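PDB 3UZO: branched-chain-amino-acid aminotransferase, which probably catalyses the pyridoxal-phosphate-dependent transfer of the amino group between leucine, isoleucine or valine and 2-oxoglutarate in branched-chain amino acid biosynthesis. Local coordinates for residues V157-A160 against P161-F165; H196-A200 against A201-G205. All blocks are in the same frame, centred on the assembly; numbering follows the deposited sequence.

Contact 1: V157-A160 against P161-F165. With GLU (glutamic acid), chain F.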
loop_
_atom_site.group_PDB
_atom_site.type_symbol
_atom_site.label_atom_id
_atom_site.label_comp_id
_atom_site.label_asym_id
_atom_site.label_seq_id
_atom_site.Cartn_x
_atom_site.Cartn_y
_atom_site.Cartn_z
ATOM N N VAL A 157 7.345 3.928 -11.589
ATOM C CA VAL A 157 7.352 2.950 -10.511
ATOM C C VAL A 157 8.772 2.424 -10.344
ATOM O O VAL A 157 9.309 1.780 -11.237
ATOM C CB VAL A 157 6.428 1.756 -10.820
ATOM C CG1 VAL A 157 6.533 0.716 -9.714
ATOM C CG2 VAL A 157 4.998 2.229 -10.964
ATOM N N ARG A 158 9.374 2.703 -9.196
ATOM C CA ARG A 158 10.732 2.258 -8.924
ATOM C C ARG A 158 11.067 2.632 -7.496
ATOM O O ARG A 158 10.311 3.358 -6.852
ATOM C CB ARG A 158 11.716 2.958 -9.864
ATOM C CG ARG A 158 11.798 4.467 -9.649
ATOM C CD ARG A 158 12.883 5.093 -10.512
ATOM N NE ARG A 158 12.607 4.950 -11.940
ATOM C CZ ARG A 158 11.689 5.649 -12.603
ATOM N NH1 ARG A 158 10.953 6.552 -11.969
ATOM N NH2 ARG A 158 11.505 5.445 -13.901
ATOM N N THR A 159 12.196 2.143 -6.997
ATOM C CA THR A 159 12.595 2.488 -5.646
ATOM C C THR A 159 13.085 3.937 -5.672
ATOM O O THR A 159 13.703 4.377 -6.649
ATOM C CB THR A 159 13.701 1.533 -5.126
ATOM O OG1 THR A 159 13.987 1.838 -3.757
ATOM C CG2 THR A 159 14.970 1.657 -5.959
ATOM N N ALA A 160 12.781 4.679 -4.611
ATOM C CA ALA A 160 13.165 6.087 -4.487
ATOM C C ALA A 160 14.672 6.311 -4.501
ATOM O O ALA A 160 15.438 5.438 -4.106
ATOM C CB ALA A 160 12.590 6.666 -3.193
ATOM N N PRO A 161 15.112 7.495 -4.954
ATOM C CA PRO A 161 16.541 7.824 -5.006
ATOM C C PRO A 161 17.035 8.231 -3.620
ATOM O O PRO A 161 18.235 8.212 -3.340
ATOM C CB PRO A 161 16.586 8.986 -5.991
ATOM C CG PRO A 161 15.300 9.703 -5.688
ATOM C CD PRO A 161 14.310 8.553 -5.596
ATOM N N GLU A 162 16.097 8.614 -2.760
ATOM C CA GLU A 162 16.427 9.029 -1.407
ATOM C C GLU A 162 15.365 8.543 -0.428
ATOM O O GLU A 162 14.261 8.166 -0.825
ATOM C CB GLU A 162 16.534 10.555 -1.329
ATOM C CG GLU A 162 17.539 11.154 -2.297
ATOM C CD GLU A 162 17.692 12.650 -2.120
ATOM O OE1 GLU A 162 18.270 13.295 -3.020
ATOM O OE2 GLU A 162 17.241 13.180 -1.081
ATOM N N PHE A 163 15.712 8.538 0.853
ATOM C CA PHE A 163 14.774 8.101 1.875
ATOM C C PHE A 163 14.913 8.921 3.143
ATOM O O PHE A 163 15.944 9.553 3.395
ATOM C CB PHE A 163 15.000 6.625 2.229
ATOM C CG PHE A 163 14.964 5.702 1.048
ATOM C CD1 PHE A 163 16.071 5.576 0.210
ATOM C CD2 PHE A 163 13.811 4.981 0.752
ATOM C CE1 PHE A 163 16.026 4.746 -0.909
ATOM C CE2 PHE A 163 13.757 4.152 -0.363
ATOM C CZ PHE A 163 14.864 4.034 -1.196
ATOM N N ILE A 164 13.852 8.906 3.938
ATOM C CA ILE A 164 13.851 9.583 5.214
ATOM C C ILE A 164 13.490 8.552 6.283
ATOM O O ILE A 164 12.648 7.669 6.062
ATOM C CB ILE A 164 12.816 10.731 5.254
ATOM C CG1 ILE A 164 13.361 11.956 4.517
ATOM C CG2 ILE A 164 12.462 11.051 6.698
ATOM C CD1 ILE A 164 12.411 13.149 4.511
ATOM N N PHE A 165 14.164 8.642 7.419
ATOM C CA PHE A 165 13.888 7.771 8.557
ATOM C C PHE A 165 13.578 8.745 9.672
ATOM O O PHE A 165 14.368 9.652 9.941
ATOM C CB PHE A 165 15.100 6.936 8.961
ATOM C CG PHE A 165 14.978 6.320 10.336
ATOM C CD1 PHE A 165 13.852 5.578 10.687
ATOM C CD2 PHE A 165 16.006 6.452 11.271
ATOM C CE1 PHE A 165 13.749 4.975 11.940
ATOM C CE2 PHE A 165 15.916 5.849 12.532
ATOM C CZ PHE A 165 14.783 5.108 12.865
HETATM N N GLU F . 0.871 4.412 -12.962
HETATM C CA GLU F . 1.908 4.035 -13.958
HETATM C C GLU F . 3.265 4.541 -13.522
HETATM O O GLU F . 4.275 4.010 -14.022
HETATM C CB GLU F . 1.574 4.625 -15.323
HETATM C CG GLU F . 0.576 3.815 -16.114
HETATM C CD GLU F . 0.441 4.303 -17.538
HETATM O OE1 GLU F . 1.481 4.629 -18.150
HETATM O OE2 GLU F . -0.703 4.353 -18.037
HETATM O OXT GLU F . 3.286 5.471 -12.694
#
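The loop that runs from strand 141-151 into strand 162-172 packs Thr159 and Ala160 against the ring of Phe163, where the chain re-enters the antiparallel sheet. Ala160 CB lies over one face of that ring in a CH-pi contact, 4.3 Å from the ring centroid and 25° off its normal, with Phe163 CE2 4.0 Å from Ala160 CB. Thr159 comes to the edge instead: its OG1 lies in the ring plane, 3.5 Å from Phe163 CZ. The torsion of Phe163, CG anti to the carbonyl carbon (chi1 -54°), brings the ring back alongside the loop, where Ala160 O also stands 3.3 Å from Phe163 CZ. The Thr159 hydroxyl is hydrogen-bonded to Leu109 O and Gln73 NE2, while Gln73 OE1 takes the backbone N-H of Ala160; one glutamine side chain thus ties down both residues that meet the ring. Beyond them Pro161 makes the bend, its CD 3.5 Å from Ala160 CB. The ring of Phe163 also meets Trp44 edge-to-face. At the other end of the loop, Val157 CG2 approaches O of a bound glutamate at 3.6 Å, a ligand that is hydrogen-bonded to Tyr71 OH. This is a loop between two antiparallel neighbours, strands 141-151 and 162-172, whose last residues pack on the first aromatic residue of the second strand, with Val157 lining the glutamate site.

Contact 2: H196-A200 against A201-G205. With PLP (pyridoxal-5'-phosphate), chain C.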
loop_
_atom_site.group_PDB
_atom_site.type_symbol
_atom_site.label_atom_id
_atom_site.label_comp_id
_atom_site.label_asym_id
_atom_site.label_seq_id
_atom_site.Cartn_x
_atom_site.Cartn_y
_atom_site.Cartn_z
ATOM N N HIS A 196 0.864 -14.208 -1.153
ATOM C CA HIS A 196 2.294 -13.970 -1.316
ATOM C C HIS A 196 2.563 -12.491 -1.551
ATOM O O HIS A 196 3.291 -12.107 -2.477
ATOM C CB HIS A 196 2.821 -14.806 -2.479
ATOM C CG HIS A 196 2.627 -16.278 -2.288
ATOM N ND1 HIS A 196 3.302 -16.998 -1.325
ATOM C CD2 HIS A 196 1.806 -17.159 -2.908
ATOM C CE1 HIS A 196 2.907 -18.258 -1.361
ATOM N NE2 HIS A 196 2.000 -18.382 -2.313
ATOM N N GLY A 197 1.962 -11.670 -0.694
ATOM C CA GLY A 197 2.122 -10.233 -0.791
ATOM C C GLY A 197 3.019 -9.657 0.292
ATOM O O GLY A 197 4.032 -10.249 0.665
ATOM N N THR A 198 2.620 -8.504 0.818
ATOM C CA THR A 198 3.397 -7.809 1.836
ATOM C C THR A 198 2.827 -7.954 3.241
ATOM O O THR A 198 3.177 -7.191 4.138
ATOM C CB THR A 198 3.481 -6.313 1.491
ATOM O OG1 THR A 198 2.156 -5.798 1.304
ATOM C CG2 THR A 198 4.267 -6.109 0.209
ATOM N N GLY A 199 1.953 -8.939 3.428
ATOM C CA GLY A 199 1.330 -9.148 4.725
ATOM C C GLY A 199 2.260 -9.409 5.896
ATOM O O GLY A 199 1.886 -9.178 7.046
ATOM N N ALA A 200 3.469 -9.893 5.623
ATOM C CA ALA A 200 4.424 -10.176 6.689
ATOM C C ALA A 200 5.276 -8.961 7.037
ATOM O O ALA A 200 6.074 -9.001 7.971
ATOM C CB ALA A 200 5.327 -11.348 6.289
ATOM N N ALA A 201 5.118 -7.887 6.272
ATOM C CA ALA A 201 5.878 -6.664 6.503
ATOM C C ALA A 201 4.938 -5.583 7.026
ATOM O O ALA A 201 3.754 -5.575 6.710
ATOM C CB ALA A 201 6.542 -6.206 5.204
ATOM N N LYS A 202 5.471 -4.675 7.834
ATOM C CA LYS A 202 4.667 -3.598 8.397
ATOM C C LYS A 202 4.713 -2.403 7.444
ATOM O O LYS A 202 5.419 -1.418 7.693
ATOM C CB LYS A 202 5.212 -3.233 9.775
ATOM C CG LYS A 202 4.293 -2.381 10.631
ATOM C CD LYS A 202 4.572 -2.658 12.104
ATOM C CE LYS A 202 3.837 -1.701 13.026
ATOM N NZ LYS A 202 2.357 -1.782 12.877
ATOM N N VAL A 203 3.967 -2.515 6.342
ATOM C CA VAL A 203 3.914 -1.466 5.319
ATOM C C VAL A 203 2.515 -0.889 5.134
ATOM O O VAL A 203 1.514 -1.583 5.323
ATOM C CB VAL A 203 4.413 -1.985 3.944
ATOM C CG1 VAL A 203 5.814 -2.535 4.075
ATOM C CG2 VAL A 203 3.468 -3.050 3.399
ATOM N N GLY A 204 2.463 0.382 4.737
ATOM C CA GLY A 204 1.195 1.083 4.552
ATOM C C GLY A 204 0.123 0.431 3.697
ATOM O O GLY A 204 -1.064 0.499 4.026
ATOM N N GLY A 205 0.524 -0.179 2.589
ATOM C CA GLY A 205 -0.442 -0.829 1.718
ATOM C C GLY A 205 -1.372 -1.796 2.437
ATOM O O GLY A 205 -2.552 -1.892 2.097
HETATM N N1 PLP C . -0.937 -7.103 13.263
HETATM C C2 PLP C . -0.961 -5.872 12.603
HETATM C C2A PLP C . -1.706 -5.778 11.269
HETATM C C3 PLP C . -0.278 -4.760 13.217
HETATM O O3 PLP C . -0.280 -3.558 12.616
HETATM C C4 PLP C . 0.413 -4.939 14.480
HETATM C C4A PLP C . 1.163 -3.688 15.099
HETATM C C5 PLP C . 0.387 -6.270 15.115
HETATM C C6 PLP C . -0.286 -7.322 14.495
HETATM C C5A PLP C . 1.039 -6.605 16.401
HETATM O O4P PLP C . 2.438 -6.517 16.367
HETATM P P PLP C . 3.243 -5.917 17.599
HETATM O O1P PLP C . 2.865 -4.504 17.889
HETATM O O2P PLP C . 4.709 -6.062 17.124
HETATM O O3P PLP C . 3.051 -6.902 18.716
#
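Thr198 meets Val203 and Ala201 on the approach to helix 204-219. Before it, His196 turns to the second subunit, its backbone N hydrogen-bonded to Asp191 OD2 of that chain, and Gly197 O receives a weak hydrogen bond from Arg107. Thr198 opens a type I beta turn: Ala201 N donates to Thr198 O at 3.0 Å, with the N-H pointing fairly straight (157°) but the donor standing 54° out of the carbonyl plane. Thr198 OG1 sits between its backbone N and carbonyl carbon and comes within 3.7 Å of Val203 CG2, the two side chains crossing at about a right angle. That hydroxyl is hydrogen-bonded to Asn206 OD1 in the first turn of the helix. Gly199 and Ala200 carry the chain round to Ala201; Lys202 then centres an inverse gamma turn and sends its CB away from residues 196-200. Probably the family's internal-aldimine lysine but unattached here, Lys202 bends at chi4 (61°), placing NZ 3.2 Å from PLP C4A, hydrogen-bonded to Tyr207 OH and weakly to PLP O3; a bound glutamate touches it. The segment packs on helix 94-107 through Thr198, Ala201 and Lys202, and on strand 74-83 through Lys202 and Val203.

How the contacts relate
Contact 1 closes before contact 2 opens along the chain; their centres lie about 17 Å apart, the nearest atoms about 11 Å, and they do not touch. Residues 157-165 lead from a loop into the start of strand 162-172, an inner strand of the antiparallel sheet, whereas 196-205 follow strand 183-186 of the mixed sheet and lead into helix 204-219. Strand 74-83, beside contact 2, belongs to the same antiparallel sheet as contact 1. Each contact reaches a different bound glutamate, and both meet the second subunit, Val157 packing on Tyr207 of that chain. In this dimer, therefore, the loop of contact 1 lies against the helix that follows contact 2 in the partner subunit.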